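Local coordinates for CcbJ (Streptomyces caelestis, PDB 4HGZ), which transfers methyl groups from S-adenosyl-L-methionine, probably to a nitrogen atom of its substrate, at residues A54-A59 with Y265-Y270; P65-G70 with L123-Q128; D98-K103 with N111-V116; N138-L143 with I150-Q155. One frame throughout, in Å; residues are numbered along the deposited sequence.

Contact 1. Residues A54-A59 with Y265-Y270; sequences ALFVAA and YHVSVY
The F56 ring reaches from helix 50-61 onto strand 265-272 and meets two valines with its outer corner. At its edge, in the ring plane, lies V269 CG2, 3.7 Å from F56 CZ. V267 CG1 comes in at a slant, 4.0 Å from F56 CZ. A third neighbour, F254, packs its own ring against that of F56 with the planes turned by about 55°. The phenyl CG stands anti to the backbone N of F56 (chi1 -170°), which carries the ring outward from the helix toward the strand. V267 and V269, two residues apart, both direct their side chains to the helix, and F56 bridges them. The contact is small, about 102 Å² in all, and apolar throughout.

H266 and S268 occupy the reverse of the strand. There the H266 imidazole has S268 CB at its edge, and ND1 of H266 makes a weak hydrogen bond, bent to 125°, to OG of S268.

Strand 265-272 runs antiparallel to both its neighbours, pairing with 164-171 and 245-251, in the central sheet of the methyltransferase fold. Helix 50-61 covers the face that carries V267 and V269, while H266 and Y270 turn to helix 233-242 across the sheet.

Contact 2. Residues P65-G70 with L123-Q128; sequences PVLELG and LDLGEQ
Just beside L125, which packs on L67, the bend of the loop is held by G126 N giving its hydrogen to D124 OD1 at 3.2 Å with an N-H...O angle of 154°. The donor sits well above the carboxylate plane, 60° out of it, and the bond closes an Asx turn. L125 then opens a type II' beta turn ending at Q128, with G126 in its second position at positive phi. L125 and Q128, at the two ends of the beta turn, both direct their side chains toward strand 66-69.

L67 and L125 reach toward each other tip to tip. CD1 of L125 lies 3.8 Å from CD1 of L67 and 4.0 Å from CD2 of L67, inserted against both methyls of the fork. Helix 146-159 adds L159, which touches both leucines.

Strand 66-69 is the central first strand of the Rossmann-like sheet common to class I methyltransferases, with strands 87-91 and 130-135 parallel to it on its two sides. Loop 123-128 leads into strand 130-135. L67 also touches F120, a residue that contacts S-adenosyl-L-homocysteine when that product is bound.

Just before the strand, CG of the P65 ring is 4.0 Å from NE2 of Q128, a van der Waals contact. CG of Q128 is anti to its backbone N, and the chain then bends at chi2 (65°), swinging the amide across the proline.

Contact 3. Residues D98-K103 with N111-V116; sequences DKLREK and NLVVPV
One turn ahead of R101, whose CG lies against P115, D98 offers its carboxylate to the arginine: OD1 of D98 stands 3.5 Å from NH1 of R101 in a salt bridge along the helix surface. L100 follows on the sheet-facing side. Its CG is anti to the backbone N (chi1 174°), and CD2 is laid 3.9 Å from CB of P115, with CG1 of V113 farther along the strand at 4.4 Å. R101 crosses the same proline at a slant. CG of R101 is 3.9 Å from CG of P115, and beyond it the extended chain takes the guanidinium back to D98, leaving CG, alone of the methylenes, against the proline. P115 is thus gripped by two successive helix residues. K103, a turn on from L100, sends NZ to the carbonyl O of T73 in the glycine-rich loop. Segments 98-103 and 113-116 run nearly antiparallel, at 158°, with their axes 8.9 Å apart. Strand 87-91, helix 94-106 and strand 113-117 form one beta-alpha-beta crossover of the Rossmann-like methyltransferase fold; at the end of its first strand stands E91, which binds S-adenosyl-L-homocysteine.

Contact 4. Residues N138-L143 with I150-Q155; sequences NTLFCL and IDCMRQ
L140 begins a short 3-10 turn facing C152 of helix 146-159, with their CA atoms 7.9 Å apart; C142 N bonds to T139 O at 2.9 Å within the turn. C152 points at the loop and is met by two leucines. CD1 of L143 packs against the base of the cysteine, 3.5 Å from CB of C152 and 3.9 Å from SG of C152. CD1 of L140 approaches the cysteine more loosely, 4.2 Å from SG of C152. With SG anti to the backbone N (chi1 177°), the thiol is carried out to where both leucine methyls meet it. M153 is a looser neighbour, its CG 4.5 Å from CD1 of L140.

In the Rossmann-like methyltransferase fold this loop connects strand 130-135 to helix 146-159, and here it folds back on the helix it leads into. OD1 of N138 accepts from the backbone N of L171, and L140 also touches L236 of helix 233-242.

Q155, one turn beyond C152, hydrogen-bonds through NE2 to the carbonyl O of F120, a residue that binds S-adenosyl-L-homocysteine, and so may help to position it. D151 and R154 form a salt bridge along the helix, OD1 of D151 to NH2 of R154 at 3.1 Å. I150, turned from the loop, packs on L238 of a second subunit.

How the contacts relate
Contacts 1, 2 and 3 all reach the central sheet, with contact 2 at its middle. Contact 2 touches contact 1 through V57 CG1 and V66 CG1, 4.1 Å apart, and contact 3 through L123 CD2 and V116 CG1, 3.8 Å apart. On the face of strand 66-69 that carries L67, L69 CD1 lies 3.9 Å from C152 SG, joining contact 2 to contact 4. Contacts 3 and 4 do not touch, and their centres are 22 Å apart. Three of them border residues of the S-adenosyl-L-homocysteine site: F120 lies about 4 Å, side chain to side chain, from L67 of contact 2 and from C152 of contact 4, and E91 about 6 Å from L100 of contact 3.

Contact 1. Residues A54-A59 with Y265-Y270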
loop_
_atom_site.group_PDB
_atom_site.type_symbol
_atom_site.label_atom_id
_atom_site.label_comp_id
_atom_site.label_asym_id
_atom_site.label_seq_id
_atom_site.Cartn_x
_atom_site.Cartn_y
_atom_site.Cartn_z
ATOM N N ALA C 54 9.428 -18.417 -30.819
ATOM C CA ALA C 54 9.620 -19.187 -32.042
ATOM C C ALA C 54 10.198 -20.560 -31.701
ATOM O O ALA C 54 9.640 -21.602 -32.063
ATOM C CB ALA C 54 10.521 -18.435 -33.026
ATOM N N LEU C 55 11.316 -20.558 -30.989
ATOM C CA LEU C 55 11.959 -21.804 -30.618
ATOM C C LEU C 55 10.922 -22.689 -29.928
ATOM O O LEU C 55 10.726 -23.852 -30.300
ATOM C CB LEU C 55 13.170 -21.527 -29.720
ATOM C CG LEU C 55 14.395 -20.880 -30.406
ATOM C CD1 LEU C 55 15.321 -20.130 -29.419
ATOM C CD2 LEU C 55 15.198 -21.909 -31.206
ATOM N N PHE C 56 10.227 -22.119 -28.950
ATOM C CA PHE C 56 9.206 -22.856 -28.220
ATOM C C PHE C 56 8.211 -23.526 -29.154
ATOM O O PHE C 56 8.017 -24.736 -29.089
ATOM C CB PHE C 56 8.467 -21.946 -27.246
ATOM C CG PHE C 56 7.574 -22.687 -26.298
ATOM C CD1 PHE C 56 8.042 -23.097 -25.069
ATOM C CD2 PHE C 56 6.267 -22.970 -26.638
ATOM C CE1 PHE C 56 7.222 -23.784 -24.201
ATOM C CE2 PHE C 56 5.439 -23.658 -25.772
ATOM C CZ PHE C 56 5.918 -24.070 -24.556
ATOM N N VAL C 57 7.572 -22.741 -30.019
ATOM C CA VAL C 57 6.600 -23.296 -30.960
ATOM C C VAL C 57 7.240 -24.323 -31.905
ATOM O O VAL C 57 6.731 -25.437 -32.054
ATOM C CB VAL C 57 5.868 -22.190 -31.743
ATOM C CG1 VAL C 57 5.084 -22.784 -32.884
ATOM C CG2 VAL C 57 4.941 -21.423 -30.819
ATOM N N ALA C 58 8.367 -23.957 -32.516
ATOM C CA ALA C 58 9.125 -24.884 -33.374
ATOM C C ALA C 58 9.312 -26.259 -32.735
ATOM O O ALA C 58 9.058 -27.281 -33.373
ATOM C CB ALA C 58 10.477 -24.296 -33.735
ATOM N N ALA C 59 9.760 -26.285 -31.482
ATOM C CA ALA C 59 9.979 -27.554 -30.781
ATOM C C ALA C 59 8.721 -28.415 -30.756
ATOM O O ALA C 59 8.803 -29.639 -30.675
ATOM C CB ALA C 59 10.502 -27.315 -29.355
ATOM N N TYR C 265 3.283 -13.550 -16.268
ATOM C CA TYR C 265 2.592 -14.222 -17.369
ATOM C C TYR C 265 2.611 -15.719 -17.195
ATOM O O TYR C 265 3.305 -16.247 -16.333
ATOM C CB TYR C 265 3.245 -13.869 -18.715
ATOM C CG TYR C 265 2.896 -12.483 -19.159
ATOM C CD1 TYR C 265 1.812 -12.258 -20.004
ATOM C CD2 TYR C 265 3.623 -11.386 -18.710
ATOM C CE1 TYR C 265 1.473 -10.977 -20.408
ATOM C CE2 TYR C 265 3.282 -10.094 -19.103
ATOM C CZ TYR C 265 2.207 -9.903 -19.951
ATOM O OH TYR C 265 1.864 -8.638 -20.349
ATOM N N HIS C 266 1.847 -16.411 -18.025
ATOM C CA HIS C 266 2.085 -17.824 -18.196
ATOM C C HIS C 266 2.013 -18.210 -19.663
ATOM O O HIS C 266 1.444 -17.500 -20.483
ATOM C CB HIS C 266 1.135 -18.666 -17.362
ATOM C CG HIS C 266 -0.300 -18.546 -17.769
ATOM N ND1 HIS C 266 -0.881 -19.383 -18.697
ATOM C CD2 HIS C 266 -1.278 -17.711 -17.346
ATOM C CE1 HIS C 266 -2.151 -19.052 -18.845
ATOM N NE2 HIS C 266 -2.418 -18.045 -18.033
ATOM N N VAL C 267 2.651 -19.327 -19.976
ATOM C CA VAL C 267 2.561 -19.937 -21.273
ATOM C C VAL C 267 1.957 -21.303 -21.013
ATOM O O VAL C 267 2.473 -22.078 -20.212
ATOM C CB VAL C 267 3.944 -20.086 -21.895
ATOM C CG1 VAL C 267 3.885 -20.973 -23.117
ATOM C CG2 VAL C 267 4.513 -18.732 -22.235
ATOM N N SER C 268 0.844 -21.584 -21.666
ATOM C CA SER C 268 0.128 -22.819 -21.426
ATOM C C SER C 268 0.036 -23.618 -22.711
ATOM O O SER C 268 -0.161 -23.059 -23.794
ATOM C CB SER C 268 -1.274 -22.523 -20.886
ATOM O OG SER C 268 -1.206 -21.692 -19.740
ATOM N N VAL C 269 0.185 -24.929 -22.578
ATOM C CA VAL C 269 0.133 -25.830 -23.709
ATOM C C VAL C 269 -0.981 -26.850 -23.494
ATOM O O VAL C 269 -0.995 -27.565 -22.477
ATOM C CB VAL C 269 1.454 -26.591 -23.861
ATOM C CG1 VAL C 269 1.443 -27.418 -25.135
ATOM C CG2 VAL C 269 2.607 -25.634 -23.849
ATOM N N TYR C 270 -1.896 -26.923 -24.461
ATOM C CA TYR C 270 -3.065 -27.798 -24.382
ATOM C C TYR C 270 -3.075 -28.822 -25.515
ATOM O O TYR C 270 -2.561 -28.558 -26.613
ATOM C CB TYR C 270 -4.345 -26.967 -24.472
ATOM C CG TYR C 270 -4.525 -25.961 -23.364
ATOM C CD1 TYR C 270 -5.142 -26.315 -22.171
ATOM C CD2 TYR C 270 -4.083 -24.657 -23.508
ATOM C CE1 TYR C 270 -5.319 -25.393 -21.160
ATOM C CE2 TYR C 270 -4.251 -23.735 -22.503
ATOM C CZ TYR C 270 -4.866 -24.106 -21.329
ATOM O OH TYR C 270 -5.032 -23.186 -20.316
#

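Contact 2. Residues P65-G70 with L123-Q128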
loop_
_atom_site.group_PDB
_atom_site.type_symbol
_atom_site.label_atom_id
_atom_site.label_comp_id
_atom_site.label_asym_id
_atom_site.label_seq_id
_atom_site.Cartn_x
_atom_site.Cartn_y
_atom_site.Cartn_z
ATOM N N PRO C 65 3.057 -27.348 -40.519
ATOM C CA PRO C 65 2.702 -25.918 -40.465
ATOM C C PRO C 65 1.960 -25.487 -39.200
ATOM O O PRO C 65 1.150 -26.242 -38.656
ATOM C CB PRO C 65 1.793 -25.733 -41.685
ATOM C CG PRO C 65 1.172 -27.091 -41.916
ATOM C CD PRO C 65 2.023 -28.139 -41.212
ATOM N N VAL C 66 2.226 -24.268 -38.750
ATOM C CA VAL C 66 1.581 -23.751 -37.556
ATOM C C VAL C 66 0.757 -22.516 -37.873
ATOM O O VAL C 66 1.016 -21.815 -38.851
ATOM C CB VAL C 66 2.607 -23.399 -36.459
ATOM C CG1 VAL C 66 3.487 -24.602 -36.150
ATOM C CG2 VAL C 66 3.460 -22.220 -36.895
ATOM N N LEU C 67 -0.230 -22.248 -37.026
ATOM C CA LEU C 67 -1.112 -21.111 -37.212
ATOM C C LEU C 67 -0.940 -20.146 -36.050
ATOM O O LEU C 67 -1.126 -20.532 -34.900
ATOM C CB LEU C 67 -2.558 -21.595 -37.262
ATOM C CG LEU C 67 -3.633 -20.544 -37.527
ATOM C CD1 LEU C 67 -3.709 -20.251 -39.012
ATOM C CD2 LEU C 67 -4.984 -21.021 -37.009
ATOM N N GLU C 68 -0.567 -18.901 -36.341
ATOM C CA GLU C 68 -0.522 -17.883 -35.307
ATOM C C GLU C 68 -1.775 -17.007 -35.339
ATOM O O GLU C 68 -2.043 -16.328 -36.326
ATOM C CB GLU C 68 0.734 -16.999 -35.385
ATOM C CG GLU C 68 0.747 -15.984 -34.227
ATOM C CD GLU C 68 1.957 -15.054 -34.184
ATOM O OE1 GLU C 68 2.788 -15.084 -35.117
ATOM O OE2 GLU C 68 2.062 -14.278 -33.197
ATOM N N LEU C 69 -2.545 -17.036 -34.257
ATOM C CA LEU C 69 -3.650 -16.118 -34.101
ATOM C C LEU C 69 -3.087 -14.783 -33.630
ATOM O O LEU C 69 -2.374 -14.733 -32.636
ATOM C CB LEU C 69 -4.620 -16.649 -33.061
ATOM C CG LEU C 69 -5.173 -18.041 -33.324
ATOM C CD1 LEU C 69 -6.257 -18.369 -32.317
ATOM C CD2 LEU C 69 -5.730 -18.106 -34.723
ATOM N N GLY C 70 -3.390 -13.706 -34.347
ATOM C CA GLY C 70 -2.926 -12.373 -33.968
ATOM C C GLY C 70 -1.471 -12.174 -34.301
ATOM O O GLY C 70 -0.665 -11.839 -33.441
ATOM N N LEU C 123 -13.171 -16.869 -40.493
ATOM C CA LEU C 123 -12.348 -17.409 -41.580
ATOM C C LEU C 123 -12.539 -18.901 -41.773
ATOM O O LEU C 123 -12.548 -19.664 -40.817
ATOM C CB LEU C 123 -10.870 -17.114 -41.350
ATOM C CG LEU C 123 -10.423 -15.762 -41.889
ATOM C CD1 LEU C 123 -9.331 -15.187 -41.009
ATOM C CD2 LEU C 123 -9.955 -15.914 -43.309
ATOM N N ASP C 124 -12.703 -19.305 -43.023
ATOM C CA ASP C 124 -12.767 -20.707 -43.364
ATOM C C ASP C 124 -11.385 -21.144 -43.827
ATOM O O ASP C 124 -10.961 -20.811 -44.937
ATOM C CB ASP C 124 -13.793 -20.929 -44.471
ATOM C CG ASP C 124 -13.943 -22.389 -44.839
ATOM O OD1 ASP C 124 -13.477 -23.247 -44.062
ATOM O OD2 ASP C 124 -14.531 -22.679 -45.902
ATOM N N LEU C 125 -10.676 -21.876 -42.974
ATOM C CA LEU C 125 -9.316 -22.292 -43.297
ATOM C C LEU C 125 -9.254 -23.616 -44.055
ATOM O O LEU C 125 -8.170 -24.107 -44.373
ATOM C CB LEU C 125 -8.458 -22.352 -42.038
ATOM C CG LEU C 125 -8.008 -20.978 -41.544
ATOM C CD1 LEU C 125 -7.250 -21.114 -40.249
ATOM C CD2 LEU C 125 -7.158 -20.275 -42.591
ATOM N N GLY C 126 -10.422 -24.183 -44.346
ATOM C CA GLY C 126 -10.518 -25.394 -45.157
ATOM C C GLY C 126 -10.092 -26.677 -44.462
ATOM O O GLY C 126 -10.178 -26.799 -43.234
ATOM N N GLU C 127 -9.629 -27.629 -45.268
ATOM C CA GLU C 127 -9.224 -28.948 -44.797
ATOM C C GLU C 127 -7.861 -28.903 -44.123
ATOM O O GLU C 127 -7.355 -29.922 -43.654
ATOM C CB GLU C 127 -9.169 -29.923 -45.973
ATOM C CG GLU C 127 -10.459 -30.014 -46.758
ATOM C CD GLU C 127 -11.523 -30.837 -46.055
ATOM O OE1 GLU C 127 -11.730 -30.655 -44.835
ATOM O OE2 GLU C 127 -12.163 -31.666 -46.737
ATOM N N GLN C 128 -7.263 -27.718 -44.094
ATOM C CA GLN C 128 -5.952 -27.548 -43.497
ATOM C C GLN C 128 -5.983 -27.861 -42.013
ATOM O O GLN C 128 -6.854 -27.379 -41.281
ATOM C CB GLN C 128 -5.458 -26.116 -43.672
ATOM C CG GLN C 128 -4.016 -25.930 -43.223
ATOM C CD GLN C 128 -3.042 -26.729 -44.087
ATOM O OE1 GLN C 128 -2.874 -26.443 -45.279
ATOM N NE2 GLN C 128 -2.400 -27.736 -43.492
#

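Contact 3. Residues D98-K103 with N111-V116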
loop_
_atom_site.group_PDB
_atom_site.type_symbol
_atom_site.label_atom_id
_atom_site.label_comp_id
_atom_site.label_asym_id
_atom_site.label_seq_id
_atom_site.Cartn_x
_atom_site.Cartn_y
_atom_site.Cartn_z
ATOM N N ASP C 98 -0.915 -5.685 -43.948
ATOM C CA ASP C 98 -0.238 -5.127 -45.101
ATOM C C ASP C 98 1.264 -5.090 -44.838
ATOM O O ASP C 98 2.061 -5.479 -45.690
ATOM C CB ASP C 98 -0.786 -3.738 -45.442
ATOM C CG ASP C 98 -2.102 -3.801 -46.214
ATOM O OD1 ASP C 98 -2.435 -4.889 -46.728
ATOM O OD2 ASP C 98 -2.799 -2.765 -46.317
ATOM N N LYS C 99 1.648 -4.643 -43.646
ATOM C CA LYS C 99 3.058 -4.550 -43.290
ATOM C C LYS C 99 3.732 -5.913 -43.233
ATOM O O LYS C 99 4.829 -6.092 -43.742
ATOM C CB LYS C 99 3.242 -3.835 -41.959
ATOM C CG LYS C 99 3.606 -2.383 -42.104
ATOM C CD LYS C 99 4.591 -1.971 -41.032
ATOM C CE LYS C 99 5.522 -0.878 -41.541
ATOM N NZ LYS C 99 6.739 -0.745 -40.690
ATOM N N LEU C 100 3.077 -6.877 -42.605
ATOM C CA LEU C 100 3.599 -8.222 -42.600
ATOM C C LEU C 100 3.895 -8.681 -44.032
ATOM O O LEU C 100 4.920 -9.302 -44.289
ATOM C CB LEU C 100 2.629 -9.178 -41.908
ATOM C CG LEU C 100 3.039 -10.647 -41.991
ATOM C CD1 LEU C 100 4.181 -10.898 -41.060
ATOM C CD2 LEU C 100 1.896 -11.568 -41.641
ATOM N N ARG C 101 3.003 -8.364 -44.965
ATOM C CA ARG C 101 3.176 -8.761 -46.361
ATOM C C ARG C 101 4.389 -8.100 -46.983
ATOM O O ARG C 101 5.134 -8.719 -47.739
ATOM C CB ARG C 101 1.948 -8.388 -47.176
ATOM C CG ARG C 101 0.759 -9.295 -46.979
ATOM C CD ARG C 101 -0.064 -9.323 -48.242
ATOM N NE ARG C 101 -1.300 -10.074 -48.087
ATOM C CZ ARG C 101 -2.488 -9.503 -47.986
ATOM N NH1 ARG C 101 -2.580 -8.183 -48.018
ATOM N NH2 ARG C 101 -3.576 -10.245 -47.857
ATOM N N GLU C 102 4.571 -6.827 -46.671
ATOM C CA GLU C 102 5.686 -6.059 -47.191
ATOM C C GLU C 102 7.002 -6.652 -46.691
ATOM O O GLU C 102 7.884 -6.987 -47.477
ATOM C CB GLU C 102 5.543 -4.608 -46.737
ATOM C CG GLU C 102 6.363 -3.600 -47.511
ATOM C CD GLU C 102 6.061 -2.168 -47.085
ATOM O OE1 GLU C 102 5.150 -1.971 -46.247
ATOM O OE2 GLU C 102 6.737 -1.242 -47.587
ATOM N N LYS C 103 7.121 -6.787 -45.376
ATOM C CA LYS C 103 8.306 -7.379 -44.759
ATOM C C LYS C 103 8.575 -8.789 -45.281
ATOM O O LYS C 103 9.725 -9.164 -45.522
ATOM C CB LYS C 103 8.168 -7.382 -43.237
ATOM C CG LYS C 103 8.329 -5.998 -42.621
ATOM C CD LYS C 103 7.733 -5.908 -41.223
ATOM C CE LYS C 103 8.404 -6.864 -40.260
ATOM N NZ LYS C 103 7.960 -6.623 -38.857
ATOM N N ASN C 111 8.922 -16.595 -47.675
ATOM C CA ASN C 111 8.107 -17.617 -48.322
ATOM C C ASN C 111 7.540 -18.648 -47.340
ATOM O O ASN C 111 6.603 -19.371 -47.672
ATOM C CB ASN C 111 8.893 -18.319 -49.427
ATOM C CG ASN C 111 10.062 -19.117 -48.884
ATOM O OD1 ASN C 111 10.512 -18.900 -47.760
ATOM N ND2 ASN C 111 10.554 -20.048 -49.678
ATOM N N LEU C 112 8.101 -18.725 -46.139
ATOM C CA LEU C 112 7.538 -19.616 -45.118
ATOM C C LEU C 112 6.380 -18.997 -44.332
ATOM O O LEU C 112 5.778 -19.662 -43.482
ATOM C CB LEU C 112 8.615 -20.102 -44.155
ATOM C CG LEU C 112 9.655 -21.044 -44.769
ATOM C CD1 LEU C 112 10.694 -21.412 -43.747
ATOM C CD2 LEU C 112 8.997 -22.293 -45.321
ATOM N N VAL C 113 6.077 -17.733 -44.623
ATOM C CA VAL C 113 5.004 -17.006 -43.943
ATOM C C VAL C 113 3.766 -16.780 -44.818
ATOM O O VAL C 113 3.857 -16.179 -45.877
ATOM C CB VAL C 113 5.476 -15.632 -43.503
ATOM C CG1 VAL C 113 4.406 -14.975 -42.649
ATOM C CG2 VAL C 113 6.785 -15.751 -42.750
ATOM N N VAL C 114 2.607 -17.237 -44.353
ATOM C CA VAL C 114 1.387 -17.128 -45.126
ATOM C C VAL C 114 0.403 -16.196 -44.439
ATOM O O VAL C 114 -0.301 -16.597 -43.516
ATOM C CB VAL C 114 0.735 -18.505 -45.294
ATOM C CG1 VAL C 114 -0.506 -18.409 -46.167
ATOM C CG2 VAL C 114 1.732 -19.474 -45.886
ATOM N N PRO C 115 0.342 -14.941 -44.898
ATOM C CA PRO C 115 -0.488 -13.923 -44.256
ATOM C C PRO C 115 -1.973 -14.139 -44.532
ATOM O O PRO C 115 -2.373 -14.217 -45.690
ATOM C CB PRO C 115 -0.020 -12.616 -44.912
ATOM C CG PRO C 115 1.125 -12.984 -45.822
ATOM C CD PRO C 115 1.005 -14.433 -46.107
ATOM N N VAL C 116 -2.779 -14.229 -43.480
ATOM C CA VAL C 116 -4.218 -14.403 -43.640
ATOM C C VAL C 116 -5.004 -13.277 -42.982
ATOM O O VAL C 116 -5.080 -13.205 -41.762
ATOM C CB VAL C 116 -4.691 -15.709 -43.018
ATOM C CG1 VAL C 116 -6.189 -15.891 -43.246
ATOM C CG2 VAL C 116 -3.888 -16.878 -43.569
#

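Contact 4. Residues N138-L143 with I150-Q155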
loop_
_atom_site.group_PDB
_atom_site.type_symbol
_atom_site.label_atom_id
_atom_site.label_comp_id
_atom_site.label_asym_id
_atom_site.label_seq_id
_atom_site.Cartn_x
_atom_site.Cartn_y
_atom_site.Cartn_z
ATOM N N ASN C 138 -1.247 -12.061 -24.921
ATOM C CA ASN C 138 -2.631 -11.681 -24.627
ATOM C C ASN C 138 -3.604 -11.683 -25.791
ATOM O O ASN C 138 -4.686 -11.112 -25.689
ATOM C CB ASN C 138 -2.685 -10.320 -23.932
ATOM C CG ASN C 138 -2.023 -10.341 -22.574
ATOM O OD1 ASN C 138 -2.086 -11.335 -21.856
ATOM N ND2 ASN C 138 -1.376 -9.247 -22.218
ATOM N N THR C 139 -3.249 -12.325 -26.895
ATOM C CA THR C 139 -4.150 -12.318 -28.038
ATOM C C THR C 139 -5.500 -12.940 -27.667
ATOM O O THR C 139 -6.561 -12.391 -27.969
ATOM C CB THR C 139 -3.543 -13.009 -29.258
ATOM O OG1 THR C 139 -2.582 -12.133 -29.849
ATOM C CG2 THR C 139 -4.620 -13.296 -30.302
ATOM N N LEU C 140 -5.463 -14.076 -26.989
ATOM C CA LEU C 140 -6.701 -14.720 -26.596
ATOM C C LEU C 140 -7.560 -13.774 -25.789
ATOM O O LEU C 140 -8.782 -13.815 -25.891
ATOM C CB LEU C 140 -6.415 -15.971 -25.769
ATOM C CG LEU C 140 -7.655 -16.674 -25.227
ATOM C CD1 LEU C 140 -8.460 -17.237 -26.365
ATOM C CD2 LEU C 140 -7.234 -17.775 -24.250
ATOM N N PHE C 141 -6.932 -12.933 -24.966
ATOM C CA PHE C 141 -7.697 -12.061 -24.061
ATOM C C PHE C 141 -8.209 -10.813 -24.765
ATOM O O PHE C 141 -8.744 -9.908 -24.126
ATOM C CB PHE C 141 -6.878 -11.674 -22.827
ATOM C CG PHE C 141 -6.617 -12.819 -21.877
ATOM C CD1 PHE C 141 -7.319 -14.011 -21.981
ATOM C CD2 PHE C 141 -5.685 -12.692 -20.856
ATOM C CE1 PHE C 141 -7.078 -15.067 -21.090
ATOM C CE2 PHE C 141 -5.441 -13.743 -19.959
ATOM C CZ PHE C 141 -6.138 -14.927 -20.074
ATOM N N CYS C 142 -8.024 -10.756 -26.078
ATOM C CA CYS C 142 -8.550 -9.655 -26.894
ATOM C C CYS C 142 -10.023 -9.878 -27.192
ATOM O O CYS C 142 -10.748 -8.944 -27.507
ATOM C CB CYS C 142 -7.773 -9.537 -28.212
ATOM S SG CYS C 142 -6.122 -8.805 -27.987
ATOM N N LEU C 143 -10.453 -11.132 -27.095
ATOM C CA LEU C 143 -11.854 -11.476 -27.215
ATOM C C LEU C 143 -12.547 -11.089 -25.910
ATOM O O LEU C 143 -12.186 -11.570 -24.836
ATOM C CB LEU C 143 -11.979 -12.965 -27.494
ATOM C CG LEU C 143 -11.274 -13.343 -28.802
ATOM C CD1 LEU C 143 -11.150 -14.842 -28.984
ATOM C CD2 LEU C 143 -12.019 -12.722 -29.963
ATOM N N ILE C 150 -13.789 -19.341 -25.068
ATOM C CA ILE C 150 -14.079 -20.753 -25.241
ATOM C C ILE C 150 -14.256 -21.111 -26.730
ATOM O O ILE C 150 -13.592 -22.008 -27.240
ATOM C CB ILE C 150 -15.323 -21.145 -24.454
ATOM C CG1 ILE C 150 -15.071 -20.934 -22.962
ATOM C CG2 ILE C 150 -15.714 -22.580 -24.762
ATOM C CD1 ILE C 150 -16.236 -21.338 -22.089
ATOM N N ASP C 151 -15.129 -20.392 -27.432
ATOM C CA ASP C 151 -15.332 -20.657 -28.860
ATOM C C ASP C 151 -14.003 -20.657 -29.592
ATOM O O ASP C 151 -13.730 -21.540 -30.401
ATOM C CB ASP C 151 -16.252 -19.621 -29.497
ATOM C CG ASP C 151 -17.688 -19.757 -29.036
ATOM O OD1 ASP C 151 -17.988 -20.740 -28.330
ATOM O OD2 ASP C 151 -18.520 -18.885 -29.383
ATOM N N CYS C 152 -13.173 -19.659 -29.308
ATOM C CA CYS C 152 -11.896 -19.561 -29.978
ATOM C C CYS C 152 -11.048 -20.804 -29.699
ATOM O O CYS C 152 -10.503 -21.427 -30.623
ATOM C CB CYS C 152 -11.160 -18.306 -29.542
ATOM S SG CYS C 152 -9.526 -18.153 -30.275
ATOM N N MET C 153 -10.949 -21.178 -28.429
ATOM C CA MET C 153 -10.174 -22.364 -28.076
ATOM C C MET C 153 -10.687 -23.558 -28.862
ATOM O O MET C 153 -9.903 -24.383 -29.346
ATOM C CB MET C 153 -10.237 -22.636 -26.564
ATOM C CG MET C 153 -9.815 -21.430 -25.711
ATOM S SD MET C 153 -9.841 -21.735 -23.935
ATOM C CE MET C 153 -8.198 -22.398 -23.742
ATOM N N ARG C 154 -12.008 -23.627 -29.014
ATOM C CA ARG C 154 -12.633 -24.735 -29.721
ATOM C C ARG C 154 -12.301 -24.766 -31.216
ATOM O O ARG C 154 -11.966 -25.820 -31.748
ATOM C CB ARG C 154 -14.138 -24.759 -29.479
ATOM C CG ARG C 154 -14.862 -25.902 -30.186
ATOM C CD ARG C 154 -16.177 -26.233 -29.480
ATOM N NE ARG C 154 -16.926 -25.028 -29.117
ATOM C CZ ARG C 154 -17.579 -24.865 -27.968
ATOM N NH1 ARG C 154 -17.577 -25.824 -27.044
ATOM N NH2 ARG C 154 -18.228 -23.731 -27.733
ATOM N N GLN C 155 -12.365 -23.625 -31.895
ATOM C CA GLN C 155 -11.969 -23.594 -33.305
ATOM C C GLN C 155 -10.531 -24.044 -33.457
ATOM O O GLN C 155 -10.175 -24.713 -34.427
ATOM C CB GLN C 155 -12.073 -22.196 -33.886
ATOM C CG GLN C 155 -13.435 -21.564 -33.844
ATOM C CD GLN C 155 -13.392 -20.170 -34.421
ATOM O OE1 GLN C 155 -13.838 -19.209 -33.795
ATOM N NE2 GLN C 155 -12.820 -20.046 -35.610
#